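3-oxoacyl-(Acyl-carrier protein) synthase (Burkholderia xenovorans, PDB 4EFI) probably acts as a 3-oxoacyl-[acyl-carrier-protein] synthase, an acyltransferase of the KAS III type belonging to the thiolase clan. Local coordinates at residues A[43-48]-A[169-174]; A[89-94]-A[111-116]; A[137-142]-A[191-196]; A[264-269]-A[312-317]. One frame throughout, in Å; residues are numbered along the deposited sequence.

Interaction 1 (A[43-48]-A[169-174]); sequences SAVRDV and TSLLFG
L171 pushes its two methyl groups against V45 and V48, which lie three residues apart on one face of helix 42-52. Here helix 42-52 packs on the region of the short helix 167-170 in a thiolase-type fold. CD1 of L171 lies 3.7 Å from V48 CG1 and 4.0 Å from V48 CB. CD2 of L171 takes the other valine more loosely, 4.2 Å from V45 CG1. The leucine fork is thus shared between two residues of the helix. In both valines CG1 stands opposite the backbone N, at chi1 170° in V45 and 172° in V48, and this turns CG1 to the leucine. The contact is purely apolar, and the leucine and V45 are buried.

Further contacts surround L171 and its neighbours. F36 packs on L171 as well. R167, on the short helix, meets A44 and V48. The carbonyl O of L171 accepts a bond from R57, and that of F173 accepts one from W59. L172 and G174 both form backbone bonds with N300. Further back, S170 OG bonds to the carbonyl of D166. The turn itself is closed by L172 N, 3.2 Å from T169 O.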
loop_
_atom_site.group_PDB
_atom_site.type_symbol
_atom_site.label_atom_id
_atom_site.label_comp_id
_atom_site.label_asym_id
_atom_site.label_seq_id
_atom_site.Cartn_x
_atom_site.Cartn_y
_atom_site.Cartn_z
ATOM N N SER A 43 -19.112 -8.646 22.262
ATOM C CA SER A 43 -18.056 -9.575 22.668
ATOM C C SER A 43 -17.252 -10.053 21.469
ATOM O O SER A 43 -16.020 -10.093 21.502
ATOM C CB SER A 43 -18.651 -10.779 23.384
ATOM O OG SER A 43 -19.502 -10.366 24.433
ATOM N N ALA A 44 -17.951 -10.405 20.396
ATOM C CA ALA A 44 -17.283 -10.888 19.204
ATOM C C ALA A 44 -16.451 -9.766 18.582
ATOM O O ALA A 44 -15.330 -9.995 18.146
ATOM C CB ALA A 44 -18.305 -11.416 18.204
ATOM N N VAL A 45 -16.993 -8.557 18.558
ATOM C CA VAL A 45 -16.253 -7.428 18.025
ATOM C C VAL A 45 -15.005 -7.200 18.865
ATOM O O VAL A 45 -13.929 -6.948 18.331
ATOM C CB VAL A 45 -17.093 -6.139 18.032
ATOM C CG1 VAL A 45 -16.223 -4.935 17.703
ATOM C CG2 VAL A 45 -18.251 -6.252 17.053
ATOM N N ARG A 46 -15.148 -7.305 20.182
ATOM C CA ARG A 46 -14.029 -7.038 21.074
ATOM C C ARG A 46 -12.884 -8.015 20.836
ATOM O O ARG A 46 -11.726 -7.618 20.757
ATOM C CB ARG A 46 -14.491 -7.131 22.532
ATOM C CG ARG A 46 -13.380 -7.452 23.517
ATOM C CD ARG A 46 -13.849 -7.325 24.958
ATOM N NE ARG A 46 -14.598 -8.494 25.405
ATOM C CZ ARG A 46 -15.880 -8.469 25.762
ATOM N NH1 ARG A 46 -16.567 -7.333 25.716
ATOM N NH2 ARG A 46 -16.477 -9.581 26.159
ATOM N N ASP A 47 -13.218 -9.293 20.706
ATOM C CA ASP A 47 -12.209 -10.322 20.481
ATOM C C ASP A 47 -11.507 -10.188 19.125
ATOM O O ASP A 47 -10.298 -10.373 19.030
ATOM C CB ASP A 47 -12.819 -11.712 20.668
ATOM C CG ASP A 47 -13.129 -12.018 22.127
ATOM O OD1 ASP A 47 -12.645 -11.278 23.010
ATOM O OD2 ASP A 47 -13.857 -12.993 22.387
ATOM N N VAL A 48 -12.269 -9.862 18.085
ATOM C CA VAL A 48 -11.705 -9.679 16.748
ATOM C C VAL A 48 -10.822 -8.439 16.673
ATOM O O VAL A 48 -9.734 -8.493 16.119
ATOM C CB VAL A 48 -12.808 -9.568 15.689
ATOM C CG1 VAL A 48 -12.201 -9.185 14.358
ATOM C CG2 VAL A 48 -13.561 -10.883 15.578
ATOM N N THR A 169 -14.082 -8.829 7.340
ATOM C CA THR A 169 -13.664 -7.783 6.432
ATOM C C THR A 169 -14.197 -6.418 6.873
ATOM O O THR A 169 -13.514 -5.417 6.717
ATOM C CB THR A 169 -14.045 -8.089 4.950
ATOM O OG1 THR A 169 -15.459 -8.277 4.805
ATOM C CG2 THR A 169 -13.314 -9.330 4.457
ATOM N N SER A 170 -15.408 -6.393 7.437
ATOM C CA SER A 170 -16.021 -5.126 7.852
ATOM C C SER A 170 -15.210 -4.390 8.895
ATOM O O SER A 170 -15.119 -3.161 8.870
ATOM C CB SER A 170 -17.422 -5.363 8.406
ATOM O OG SER A 170 -18.339 -5.597 7.362
ATOM N N LEU A 171 -14.628 -5.118 9.839
ATOM C CA LEU A 171 -13.887 -4.491 10.921
ATOM C C LEU A 171 -12.443 -4.165 10.549
ATOM O O LEU A 171 -11.759 -3.440 11.273
ATOM C CB LEU A 171 -13.878 -5.440 12.128
ATOM C CG LEU A 171 -15.183 -5.650 12.900
ATOM C CD1 LEU A 171 -15.009 -6.771 13.904
ATOM C CD2 LEU A 171 -15.615 -4.396 13.626
ATOM N N LEU A 172 -11.967 -4.697 9.433
ATOM C CA LEU A 172 -10.559 -4.658 9.097
ATOM C C LEU A 172 -10.099 -3.469 8.264
ATOM O O LEU A 172 -9.068 -2.874 8.532
ATOM C CB LEU A 172 -10.201 -5.946 8.355
ATOM C CG LEU A 172 -8.745 -6.070 7.919
ATOM C CD1 LEU A 172 -7.793 -6.017 9.079
ATOM C CD2 LEU A 172 -8.577 -7.378 7.154
ATOM N N PHE A 173 -10.865 -3.128 7.240
ATOM C CA PHE A 173 -10.377 -2.210 6.210
ATOM C C PHE A 173 -10.740 -0.750 6.431
ATOM O O PHE A 173 -11.874 -0.406 6.811
ATOM C CB PHE A 173 -10.858 -2.651 4.823
ATOM C CG PHE A 173 -10.239 -3.939 4.360
ATOM C CD1 PHE A 173 -8.924 -3.970 3.926
ATOM C CD2 PHE A 173 -10.957 -5.123 4.378
ATOM C CE1 PHE A 173 -8.346 -5.181 3.498
ATOM C CE2 PHE A 173 -10.386 -6.313 3.964
ATOM C CZ PHE A 173 -9.093 -6.339 3.535
ATOM N N GLY A 174 -9.769 0.102 6.139
ATOM C CA GLY A 174 -9.951 1.539 6.086
ATOM C C GLY A 174 -9.488 2.051 4.732
ATOM O O GLY A 174 -8.937 1.289 3.926
#

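Interaction 2 (A[89-94]-A[111-116]); sequences DALIFV and AELDLP
L91, L113 and L115 meet through methyl groups alone; no ring or other flat group has a face or an edge in this contact. The nearby ring of F93 packs instead on T105, L109 and C70. The motif is a beta-alpha-beta unit made of strand 90-94, helix 105-112 and strand 120-124. L91 comes from the first strand. L113 and L115 come from the connection that leaves the helix.

One atom, L91 CD1, does all the touching from the strand. It lies 3.9 Å from L115 CD1 and 4.2 Å from L113 CD1. Its side chain crosses both partners at about a right angle. In L91, CG lies opposite the backbone N (chi1 -174°), while chi2, at 141°, is far from a staggered value. A106 and L109 of the helix also pack on L91. L113 further touches R71 and E75 of helix 66-81, and L115 touches I88.

The helix ends in a Schellman motif, and D114 has positive phi. L113 and L115, on either side of it in sequence, both point toward the strand. The turn includes the bond from D114 N to A111 O, 3.1 Å long.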
loop_
_atom_site.group_PDB
_atom_site.type_symbol
_atom_site.label_atom_id
_atom_site.label_comp_id
_atom_site.label_asym_id
_atom_site.label_seq_id
_atom_site.Cartn_x
_atom_site.Cartn_y
_atom_site.Cartn_z
ATOM N N ASP A 89 7.045 14.063 -15.249
ATOM C CA ASP A 89 7.275 13.210 -16.425
ATOM C C ASP A 89 6.446 11.941 -16.491
ATOM O O ASP A 89 6.242 11.415 -17.576
ATOM C CB ASP A 89 8.760 12.852 -16.518
ATOM C CG ASP A 89 9.641 14.074 -16.626
ATOM O OD1 ASP A 89 9.344 14.936 -17.490
ATOM O OD2 ASP A 89 10.640 14.172 -15.881
ATOM N N ALA A 90 5.985 11.436 -15.350
ATOM C CA ALA A 90 5.121 10.261 -15.340
ATOM C C ALA A 90 4.290 10.261 -14.081
ATOM O O ALA A 90 4.747 10.718 -13.019
ATOM C CB ALA A 90 5.967 8.984 -15.390
ATOM N N LEU A 91 3.075 9.751 -14.198
ATOM C CA LEU A 91 2.205 9.499 -13.064
ATOM C C LEU A 91 1.708 8.063 -13.171
ATOM O O LEU A 91 1.095 7.662 -14.172
ATOM C CB LEU A 91 1.009 10.456 -13.044
ATOM C CG LEU A 91 0.153 10.321 -11.776
ATOM C CD1 LEU A 91 -0.365 11.642 -11.247
ATOM C CD2 LEU A 91 -0.980 9.334 -11.984
ATOM N N ILE A 92 1.986 7.291 -12.128
ATOM C CA ILE A 92 1.529 5.913 -12.042
ATOM C C ILE A 92 0.491 5.819 -10.944
ATOM O O ILE A 92 0.770 6.221 -9.818
ATOM C CB ILE A 92 2.710 4.997 -11.715
ATOM C CG1 ILE A 92 3.832 5.170 -12.751
ATOM C CG2 ILE A 92 2.247 3.537 -11.676
ATOM C CD1 ILE A 92 5.094 4.353 -12.449
ATOM N N PHE A 93 -0.695 5.325 -11.277
ATOM C CA PHE A 93 -1.797 5.161 -10.317
ATOM C C PHE A 93 -1.968 3.688 -10.001
ATOM O O PHE A 93 -2.391 2.891 -10.861
ATOM C CB PHE A 93 -3.098 5.757 -10.904
ATOM C CG PHE A 93 -4.316 5.624 -9.996
ATOM C CD1 PHE A 93 -4.358 6.242 -8.769
ATOM C CD2 PHE A 93 -5.422 4.901 -10.391
ATOM C CE1 PHE A 93 -5.494 6.139 -7.948
ATOM C CE2 PHE A 93 -6.541 4.789 -9.580
ATOM C CZ PHE A 93 -6.583 5.421 -8.379
ATOM N N VAL A 94 -1.606 3.308 -8.788
ATOM C CA VAL A 94 -1.719 1.932 -8.315
ATOM C C VAL A 94 -2.906 1.870 -7.375
ATOM O O VAL A 94 -2.926 2.574 -6.343
ATOM C CB VAL A 94 -0.457 1.486 -7.581
ATOM C CG1 VAL A 94 -0.628 0.050 -7.065
ATOM C CG2 VAL A 94 0.741 1.610 -8.512
ATOM N N ALA A 111 -4.964 15.419 -15.787
ATOM C CA ALA A 111 -5.699 16.642 -16.076
ATOM C C ALA A 111 -5.907 17.490 -14.825
ATOM O O ALA A 111 -5.694 18.692 -14.865
ATOM C CB ALA A 111 -7.032 16.342 -16.765
ATOM N N GLU A 112 -6.307 16.880 -13.717
ATOM C CA GLU A 112 -6.682 17.640 -12.516
ATOM C C GLU A 112 -5.463 18.295 -11.873
ATOM O O GLU A 112 -5.594 19.342 -11.237
ATOM C CB GLU A 112 -7.407 16.741 -11.512
ATOM C CG GLU A 112 -8.817 16.361 -11.962
ATOM C CD GLU A 112 -9.588 15.456 -10.996
ATOM O OE1 GLU A 112 -8.980 14.836 -10.097
ATOM O OE2 GLU A 112 -10.824 15.360 -11.172
ATOM N N LEU A 113 -4.285 17.693 -12.042
ATOM C CA LEU A 113 -3.034 18.268 -11.529
ATOM C C LEU A 113 -2.319 19.132 -12.559
ATOM O O LEU A 113 -1.235 19.649 -12.282
ATOM C CB LEU A 113 -2.101 17.167 -11.013
ATOM C CG LEU A 113 -2.634 16.394 -9.811
ATOM C CD1 LEU A 113 -1.757 15.206 -9.520
ATOM C CD2 LEU A 113 -2.754 17.299 -8.584
ATOM N N ASP A 114 -2.912 19.316 -13.740
ATOM C CA ASP A 114 -2.346 20.176 -14.799
ATOM C C ASP A 114 -0.996 19.671 -15.298
ATOM O O ASP A 114 -0.148 20.473 -15.690
ATOM C CB ASP A 114 -2.207 21.650 -14.346
ATOM C CG ASP A 114 -1.901 22.599 -15.499
ATOM O OD1 ASP A 114 -2.394 22.359 -16.624
ATOM O OD2 ASP A 114 -1.170 23.605 -15.275
ATOM N N LEU A 115 -0.800 18.360 -15.331
ATOM C CA LEU A 115 0.449 17.794 -15.822
ATOM C C LEU A 115 0.475 17.861 -17.345
ATOM O O LEU A 115 -0.574 17.908 -17.994
ATOM C CB LEU A 115 0.614 16.357 -15.307
ATOM C CG LEU A 115 0.350 16.191 -13.801
ATOM C CD1 LEU A 115 0.645 14.755 -13.328
ATOM C CD2 LEU A 115 1.155 17.203 -12.984
ATOM N N PRO A 116 1.676 17.848 -17.936
ATOM C CA PRO A 116 1.760 18.085 -19.377
ATOM C C PRO A 116 1.413 16.867 -20.225
ATOM O O PRO A 116 1.302 15.743 -19.722
ATOM C CB PRO A 116 3.222 18.476 -19.587
ATOM C CG PRO A 116 3.952 17.861 -18.446
ATOM C CD PRO A 116 3.001 17.770 -17.292
#

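Interaction 3 (A[137-142]-A[191-196]); sequences LGMNLI and AHFIIG
M139 reaches from helix 130-143 toward A191 and F193 of strand 190-197. Its side chain can be followed outward. CB leaves the helix in the direction of the strand, but is still 5.0 Å from F193 CZ. CG stands beside the backbone N and opposite the carbonyl carbon (chi1 -67°). M139 CG is hardly nearer, at 4.9 Å from F193 CZ. From there the chain is extended, and this carries the sulfur across to the strand. SD makes both contacts of the residue. It lies 4.2 Å from A191 CB and 4.2 Å from F193 CZ. The sulfur comes to the edge of the phenyl ring, near the ring plane. The two side chains cross at about a right angle. CE, beyond the sulfur, is 5.2 Å from A191 CB and 5.4 Å from F193 CZ. The sulfur, not the terminal methyl, is therefore the touching atom. All three residues are buried, and the contact is apolar and fairly loose.

A191 and F193 are two apart on the strand, so both turn to the helix. I194 faces helix 235-257 instead. W136, one turn earlier on helix 130-143, meets the F193 ring edge-to-face. T14 of strand 10-15 touches M139, A191 and F193. M139 also packs on L182 of strand 176-184, which belongs to the other sheet. Helix 130-143 thus has strand 190-197 of one sheet and strand 176-184 of the other as neighbours, consistent with the layered thiolase fold.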
loop_
_atom_site.group_PDB
_atom_site.type_symbol
_atom_site.label_atom_id
_atom_site.label_comp_id
_atom_site.label_asym_id
_atom_site.label_seq_id
_atom_site.Cartn_x
_atom_site.Cartn_y
_atom_site.Cartn_z
ATOM N N LEU A 137 9.237 0.561 -10.255
ATOM C CA LEU A 137 8.925 0.960 -11.615
ATOM C C LEU A 137 9.292 2.411 -11.828
ATOM O O LEU A 137 9.887 2.780 -12.850
ATOM C CB LEU A 137 7.457 0.729 -11.935
ATOM C CG LEU A 137 7.115 1.033 -13.388
ATOM C CD1 LEU A 137 7.999 0.253 -14.366
ATOM C CD2 LEU A 137 5.659 0.695 -13.605
ATOM N N GLY A 138 8.929 3.251 -10.884
ATOM C CA GLY A 138 9.253 4.658 -10.998
ATOM C C GLY A 138 10.737 4.954 -11.026
ATOM O O GLY A 138 11.226 5.776 -11.807
ATOM N N MET A 139 11.489 4.267 -10.170
ATOM C CA MET A 139 12.930 4.457 -10.139
ATOM C C MET A 139 13.588 3.919 -11.405
ATOM O O MET A 139 14.554 4.493 -11.900
ATOM C CB MET A 139 13.561 3.845 -8.879
ATOM C CG MET A 139 13.134 4.569 -7.626
ATOM S SD MET A 139 14.150 4.150 -6.194
ATOM C CE MET A 139 13.653 5.459 -5.085
ATOM N N ASN A 140 13.050 2.829 -11.962
ATOM C CA ASN A 140 13.526 2.321 -13.237
ATOM C C ASN A 140 13.291 3.357 -14.353
ATOM O O ASN A 140 14.204 3.575 -15.171
ATOM C CB ASN A 140 12.827 0.994 -13.562
ATOM C CG ASN A 140 13.264 0.418 -14.886
ATOM O OD1 ASN A 140 14.138 -0.431 -14.951
ATOM N ND2 ASN A 140 12.635 0.835 -15.927
ATOM N N LEU A 141 12.144 4.018 -14.358
ATOM C CA LEU A 141 11.877 5.050 -15.372
ATOM C C LEU A 141 12.936 6.167 -15.293
ATOM O O LEU A 141 13.424 6.655 -16.310
ATOM C CB LEU A 141 10.490 5.665 -15.180
ATOM C CG LEU A 141 9.217 4.837 -15.455
ATOM C CD1 LEU A 141 7.965 5.656 -15.181
ATOM C CD2 LEU A 141 9.232 4.340 -16.878
ATOM N N ILE A 142 13.298 6.567 -14.085
ATOM C CA ILE A 142 14.263 7.629 -13.899
ATOM C C ILE A 142 15.659 7.148 -14.277
ATOM O O ILE A 142 16.372 7.825 -15.017
ATOM C CB ILE A 142 14.194 8.141 -12.455
ATOM C CG1 ILE A 142 12.894 8.913 -12.277
ATOM C CG2 ILE A 142 15.412 9.029 -12.125
ATOM C CD1 ILE A 142 12.540 9.199 -10.826
ATOM N N ALA A 191 19.116 1.065 -4.691
ATOM C CA ALA A 191 17.906 0.517 -4.108
ATOM C C ALA A 191 17.751 -0.916 -4.598
ATOM O O ALA A 191 18.053 -1.215 -5.756
ATOM C CB ALA A 191 16.697 1.338 -4.495
ATOM N N HIS A 192 17.288 -1.800 -3.724
ATOM C CA HIS A 192 17.113 -3.217 -4.047
ATOM C C HIS A 192 15.664 -3.626 -3.841
ATOM O O HIS A 192 15.001 -3.171 -2.894
ATOM C CB HIS A 192 17.998 -4.089 -3.160
ATOM C CG HIS A 192 19.453 -3.810 -3.323
ATOM N ND1 HIS A 192 20.237 -4.467 -4.245
ATOM C CD2 HIS A 192 20.257 -2.909 -2.715
ATOM C CE1 HIS A 192 21.472 -3.999 -4.180
ATOM N NE2 HIS A 192 21.511 -3.055 -3.258
ATOM N N PHE A 193 15.164 -4.483 -4.731
ATOM C CA PHE A 193 13.772 -4.901 -4.738
ATOM C C PHE A 193 13.692 -6.382 -5.063
ATOM O O PHE A 193 14.538 -6.917 -5.782
ATOM C CB PHE A 193 12.982 -4.163 -5.811
ATOM C CG PHE A 193 13.093 -2.674 -5.740
ATOM C CD1 PHE A 193 14.109 -2.004 -6.409
ATOM C CD2 PHE A 193 12.172 -1.919 -5.029
ATOM C CE1 PHE A 193 14.197 -0.616 -6.350
ATOM C CE2 PHE A 193 12.259 -0.543 -4.990
ATOM C CZ PHE A 193 13.277 0.108 -5.634
ATOM N N ILE A 194 12.667 -7.033 -4.519
ATOM C CA ILE A 194 12.314 -8.410 -4.891
ATOM C C ILE A 194 10.828 -8.435 -5.172
ATOM O O ILE A 194 10.041 -7.857 -4.416
ATOM C CB ILE A 194 12.668 -9.434 -3.796
ATOM C CG1 ILE A 194 14.160 -9.338 -3.450
ATOM C CG2 ILE A 194 12.268 -10.850 -4.257
ATOM C CD1 ILE A 194 14.642 -10.387 -2.447
ATOM N N ILE A 195 10.427 -9.019 -6.299
ATOM C CA ILE A 195 9.017 -9.045 -6.691
ATOM C C ILE A 195 8.618 -10.451 -7.108
ATOM O O ILE A 195 9.261 -11.037 -7.990
ATOM C CB ILE A 195 8.701 -8.060 -7.843
ATOM C CG1 ILE A 195 9.110 -6.627 -7.485
ATOM C CG2 ILE A 195 7.219 -8.110 -8.185
ATOM C CD1 ILE A 195 8.906 -5.626 -8.638
ATOM N N GLY A 196 7.605 -11.027 -6.462
ATOM C CA GLY A 196 7.154 -12.375 -6.762
ATOM C C GLY A 196 5.660 -12.467 -6.971
ATOM O O GLY A 196 4.915 -11.612 -6.500
#

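Interaction 4 (A[264-269]-A[312-317]); sequences YDAFLF and TELKDR
L314 fills the packed part of this contact against A266 and L268, while D265 and R317 form its polar, more exposed side. The two leucines reach toward each other tip to tip. L314 CD1 lies 4.0 Å from L268 CD2 and 4.1 Å from L268 CD1. The same methyl is 4.3 Å from A266 CB. One leucine methyl therefore covers both strand residues, and all three residues are buried. L314 stands at the break between helix 305-313 and helix 315-320, at the N-cap position of the second.

The other side is held by charge. D265 OD1 and R317 NH2 form a salt bridge of 3.0 Å. The oxygen comes to the edge of the guanidinium, in its plane, but the carboxylate plane is turned 84° away. The pair is thus joined through a single oxygen and a single nitrogen. R317 is bent at chi2 (-79°) and chi3 (-58°), which folds its end round to D265, just before the strand. A water adds a second link. It donates to D265 O at 2.8 Å and accepts from R317 NH1 at 2.9 Å. R317 is exposed. D265 has a second partner: its OD2 accepts a hydrogen bond from the backbone N of Q324, on the neighbouring strand 323-331.

Strand 266-269 is an outer strand of its sheet within the chain and runs parallel to strand 323-331. The helices between the two strands form a beta-alpha-beta crossover, and L314 packs its helical layer on the sheet. L309 and I310 of helix 305-313 extend that packing over L268.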
loop_
_atom_site.group_PDB
_atom_site.type_symbol
_atom_site.label_atom_id
_atom_site.label_comp_id
_atom_site.label_asym_id
_atom_site.label_seq_id
_atom_site.Cartn_x
_atom_site.Cartn_y
_atom_site.Cartn_z
ATOM N N TYR A 264 19.046 -1.101 10.308
ATOM C CA TYR A 264 17.828 -0.535 9.732
ATOM C C TYR A 264 17.110 0.316 10.770
ATOM O O TYR A 264 17.073 -0.023 11.950
ATOM C CB TYR A 264 16.888 -1.636 9.262
ATOM C CG TYR A 264 17.277 -2.212 7.913
ATOM C CD1 TYR A 264 18.372 -3.045 7.775
ATOM C CD2 TYR A 264 16.538 -1.916 6.775
ATOM C CE1 TYR A 264 18.734 -3.553 6.557
ATOM C CE2 TYR A 264 16.898 -2.426 5.543
ATOM C CZ TYR A 264 17.979 -3.240 5.447
ATOM O OH TYR A 264 18.330 -3.726 4.209
ATOM N N ASP A 265 16.526 1.413 10.317
ATOM C CA ASP A 265 15.755 2.275 11.187
ATOM C C ASP A 265 14.328 1.786 11.335
ATOM O O ASP A 265 13.683 1.997 12.363
ATOM C CB ASP A 265 15.812 3.717 10.678
ATOM C CG ASP A 265 17.192 4.287 10.802
ATOM O OD1 ASP A 265 17.647 4.454 11.957
ATOM O OD2 ASP A 265 17.891 4.492 9.783
ATOM N N ALA A 266 13.805 1.141 10.305
ATOM C CA ALA A 266 12.457 0.588 10.358
ATOM C C ALA A 266 12.267 -0.471 9.290
ATOM O O ALA A 266 12.843 -0.390 8.200
ATOM C CB ALA A 266 11.405 1.676 10.201
ATOM N N PHE A 267 11.404 -1.430 9.612
ATOM C CA PHE A 267 10.895 -2.437 8.694
ATOM C C PHE A 267 9.402 -2.172 8.551
ATOM O O PHE A 267 8.641 -2.360 9.501
ATOM C CB PHE A 267 11.130 -3.838 9.264
ATOM C CG PHE A 267 12.594 -4.131 9.553
ATOM C CD1 PHE A 267 13.473 -4.488 8.540
ATOM C CD2 PHE A 267 13.086 -4.018 10.836
ATOM C CE1 PHE A 267 14.818 -4.743 8.828
ATOM C CE2 PHE A 267 14.407 -4.264 11.109
ATOM C CZ PHE A 267 15.271 -4.618 10.112
ATOM N N LEU A 268 9.003 -1.722 7.366
ATOM C CA LEU A 268 7.645 -1.258 7.097
ATOM C C LEU A 268 6.879 -2.340 6.373
ATOM O O LEU A 268 7.166 -2.608 5.200
ATOM C CB LEU A 268 7.728 -0.007 6.237
ATOM C CG LEU A 268 8.564 1.116 6.841
ATOM C CD1 LEU A 268 8.880 2.157 5.799
ATOM C CD2 LEU A 268 7.809 1.740 8.004
ATOM N N PHE A 269 5.935 -2.969 7.060
ATOM C CA PHE A 269 5.120 -4.022 6.483
ATOM C C PHE A 269 3.756 -3.507 6.114
ATOM O O PHE A 269 3.172 -2.678 6.814
ATOM C CB PHE A 269 4.913 -5.155 7.487
ATOM C CG PHE A 269 6.129 -6.013 7.705
ATOM C CD1 PHE A 269 7.131 -5.600 8.559
ATOM C CD2 PHE A 269 6.282 -7.218 7.039
ATOM C CE1 PHE A 269 8.276 -6.381 8.763
ATOM C CE2 PHE A 269 7.411 -8.000 7.240
ATOM C CZ PHE A 269 8.408 -7.574 8.108
ATOM N N THR A 312 2.625 8.725 8.803
ATOM C CA THR A 312 2.121 8.840 10.160
ATOM C C THR A 312 3.159 8.462 11.214
ATOM O O THR A 312 3.087 8.969 12.343
ATOM C CB THR A 312 0.827 8.024 10.415
ATOM O OG1 THR A 312 1.110 6.625 10.405
ATOM C CG2 THR A 312 -0.239 8.333 9.409
ATOM N N GLU A 313 4.121 7.594 10.882
ATOM C CA GLU A 313 5.055 7.094 11.899
ATOM C C GLU A 313 6.471 7.638 11.768
ATOM O O GLU A 313 7.185 7.696 12.780
ATOM C CB GLU A 313 5.103 5.557 11.900
ATOM C CG GLU A 313 3.757 4.865 12.064
ATOM C CD GLU A 313 2.931 5.411 13.198
ATOM O OE1 GLU A 313 3.360 5.258 14.364
ATOM O OE2 GLU A 313 1.834 5.968 12.959
ATOM N N LEU A 314 6.894 8.024 10.569
ATOM C CA LEU A 314 8.293 8.378 10.344
ATOM C C LEU A 314 8.529 9.830 9.974
ATOM O O LEU A 314 9.680 10.215 9.742
ATOM C CB LEU A 314 8.928 7.464 9.285
ATOM C CG LEU A 314 8.988 5.967 9.600
ATOM C CD1 LEU A 314 9.701 5.199 8.495
ATOM C CD2 LEU A 314 9.685 5.717 10.930
ATOM N N LYS A 315 7.492 10.669 10.005
ATOM C CA LYS A 315 7.658 12.083 9.649
ATOM C C LYS A 315 8.758 12.779 10.440
ATOM O O LYS A 315 9.640 13.426 9.872
ATOM C CB LYS A 315 6.327 12.823 9.856
ATOM C CG LYS A 315 6.386 14.341 9.685
ATOM C CD LYS A 315 4.977 14.956 9.832
ATOM C CE LYS A 315 4.990 16.471 9.835
ATOM N NZ LYS A 315 5.547 17.032 8.572
ATOM N N ASP A 316 8.724 12.652 11.756
ATOM C CA ASP A 316 9.656 13.408 12.574
ATOM C C ASP A 316 11.090 12.871 12.407
ATOM O O ASP A 316 12.042 13.651 12.340
ATOM C CB ASP A 316 9.258 13.387 14.060
ATOM C CG ASP A 316 7.954 14.121 14.346
ATOM O OD1 ASP A 316 7.475 14.897 13.495
ATOM O OD2 ASP A 316 7.405 13.923 15.453
ATOM N N ARG A 317 11.250 11.555 12.342
ATOM C CA ARG A 317 12.580 10.961 12.163
ATOM C C ARG A 317 13.152 11.326 10.777
ATOM O O ARG A 317 14.344 11.603 10.661
ATOM C CB ARG A 317 12.544 9.437 12.349
ATOM C CG ARG A 317 12.357 8.948 13.808
ATOM C CD ARG A 317 13.612 8.990 14.642
ATOM N NE ARG A 317 14.663 8.186 14.030
ATOM C CZ ARG A 317 14.792 6.872 14.168
ATOM N NH1 ARG A 317 13.942 6.179 14.927
ATOM N NH2 ARG A 317 15.770 6.254 13.528
HETATM O O HOH W 1 14.839 3.472 14.477
#

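In the fold
Interactions 2 and 3 are the pair that touch. I92 CD1 of strand 90-94 packs on L137 CD2 of helix 130-143 at 3.9 Å, and A90 CB meets L141 CD1 at 3.9 Å. Their centres are 19 Å apart. Interactions 3 and 4 reach the same five-stranded sheet, through strands 190-197 and 266-269. Their nearest atoms are about 7 Å apart. Interaction 1 lies apart from the others. Its centre is 36 Å from that of interaction 2 and 35 Å from that of interaction 3, across the middle of the chain, and 26 Å from that of interaction 4. Along the sequence, interaction 2 is nested within interaction 1, and interaction 3 crosses it. Interaction 4 follows all three.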